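Local coordinates for protein arginyl-tRNA synthetase, putative (Plasmodium falciparum, PDB 5JLD) that probably attaches L-arginine to its cognate tRNA in an ATP-dependent reaction, as a class I aminoacyl-tRNA synthetase, at residues L135-S140 with V175-D180. Residues are numbered along the deposited sequence; the frame is centred on the assembly and turned at random.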
# COMPACT_ATOMS: atom_id res chain seq x y z
N LEU A 135 10.64 -1.52 -6.58
CA LEU A 135 11.24 -0.66 -5.57
C LEU A 135 10.21 0.33 -5.05
O LEU A 135 9.54 0.98 -5.84
CB LEU A 135 12.46 0.09 -6.15
CG LEU A 135 13.25 0.96 -5.17
CD1 LEU A 135 14.74 1.00 -5.56
CD2 LEU A 135 12.68 2.38 -5.09
N VAL A 136 10.13 0.46 -3.73
CA VAL A 136 9.24 1.42 -3.10
C VAL A 136 10.08 2.46 -2.34
O VAL A 136 10.85 2.14 -1.42
CB VAL A 136 8.23 0.73 -2.15
CG1 VAL A 136 7.25 1.75 -1.53
CG2 VAL A 136 7.45 -0.38 -2.89
N ASP A 137 9.91 3.71 -2.74
CA ASP A 137 10.63 4.86 -2.17
C ASP A 137 9.71 5.56 -1.20
O ASP A 137 8.73 6.17 -1.62
CB ASP A 137 11.08 5.79 -3.31
CG ASP A 137 11.92 6.96 -2.84
OD1 ASP A 137 11.68 7.53 -1.75
OD2 ASP A 137 12.85 7.33 -3.59
N PHE A 138 10.00 5.48 0.10
CA PHE A 138 9.10 6.05 1.09
C PHE A 138 9.80 6.49 2.37
O PHE A 138 11.01 6.25 2.56
CB PHE A 138 7.95 5.05 1.42
CG PHE A 138 8.39 3.75 2.08
CD1 PHE A 138 9.23 2.85 1.42
CD2 PHE A 138 7.89 3.40 3.33
CE1 PHE A 138 9.60 1.63 2.02
CE2 PHE A 138 8.25 2.18 3.94
CZ PHE A 138 9.11 1.30 3.29
N SER A 139 9.01 7.17 3.21
CA SER A 139 9.40 7.80 4.47
C SER A 139 10.16 9.10 4.23
O SER A 139 9.63 10.18 4.46
CB SER A 139 10.22 6.85 5.34
OG SER A 139 10.25 7.32 6.66
N SER A 140 11.41 9.00 3.80
CA SER A 140 12.21 10.19 3.42
C SER A 140 12.47 11.25 4.52
O SER A 140 12.26 12.44 4.30
CB SER A 140 11.53 10.88 2.23
OG SER A 140 11.24 9.95 1.21
N VAL A 175 13.23 1.24 0.20
CA VAL A 175 14.26 2.26 0.11
C VAL A 175 13.87 3.59 0.76
O VAL A 175 12.87 4.19 0.44
CB VAL A 175 14.64 2.52 -1.36
CG1 VAL A 175 15.63 3.68 -1.45
CG2 VAL A 175 15.26 1.26 -1.95
N ASN A 176 14.72 4.03 1.68
CA ASN A 176 14.53 5.29 2.36
C ASN A 176 15.52 6.34 1.84
O ASN A 176 16.68 6.30 2.20
CB ASN A 176 14.71 5.08 3.87
CG ASN A 176 14.22 6.25 4.69
OD1 ASN A 176 13.81 7.28 4.15
ND2 ASN A 176 14.23 6.09 6.01
N HIS A 177 15.04 7.24 0.97
CA HIS A 177 15.82 8.32 0.35
C HIS A 177 15.99 9.47 1.33
O HIS A 177 15.35 10.51 1.21
CB HIS A 177 15.12 8.79 -0.94
CG HIS A 177 15.92 9.75 -1.78
ND1 HIS A 177 16.73 9.34 -2.81
CD2 HIS A 177 15.96 11.11 -1.79
CE1 HIS A 177 17.28 10.40 -3.39
NE2 HIS A 177 16.81 11.48 -2.80
N VAL A 178 16.85 9.27 2.33
CA VAL A 178 17.01 10.23 3.42
C VAL A 178 17.76 11.48 2.93
O VAL A 178 18.65 11.39 2.09
CB VAL A 178 17.75 9.59 4.62
CG1 VAL A 178 19.04 8.90 4.17
CG2 VAL A 178 18.03 10.61 5.71
N GLY A 179 17.36 12.65 3.45
CA GLY A 179 18.05 13.89 3.12
C GLY A 179 19.34 14.05 3.92
O GLY A 179 19.36 14.70 4.96
N ASP A 180 20.43 13.47 3.42
CA ASP A 180 21.70 13.47 4.15
C ASP A 180 22.78 14.23 3.40
O ASP A 180 23.97 14.01 3.61
CB ASP A 180 22.18 12.03 4.40
CG ASP A 180 22.46 11.28 3.10
OD1 ASP A 180 22.04 11.75 2.01
OD2 ASP A 180 23.11 10.21 3.17
O HOH W 1 12.33 7.69 0.81
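Val175 pairs in parallel with Asp137 where two neighbouring strands of the Rossmann-type catalytic core end, joined as a beta-alpha-beta crossover through helix 149-167. Val175 N bonds to Val136 O (3.0 Å), and Val175 O takes Phe138 N at 3.2 Å, while CG2 rests on Leu135 CD1. Past this bridge the chains bow apart at Ser139 and His177 and close again at Ser140 and Val178; Asn176, at the end of its strand, reaches across. Its CB and CG pass 4.1 and 3.9 Å from Phe138 O; CG lies anti to the backbone N (chi1 -166°), which carries the amide to the turn. There Asn176 OD1 accepts from Ser140 N at 3.0 Å, a bent bond (135° at the hydrogen) with the donor tilted from the carbonyl plane, whereas ND2 passes Ser139 CB and hydrogen-bonds to Tyr263 OH. That hydroxyl also bonds Ser139 OG, tying both segments together. Both carboxylate oxygens of Asp137 come alongside His177 CB, each 3.8 Å away, and OD2 forms a salt bridge with Arg335. A water between the bowed chains donates to Asp137 OD1 and Phe138 O, and accepts from Ser140 OG and, at 2.8 Å, from His177 N.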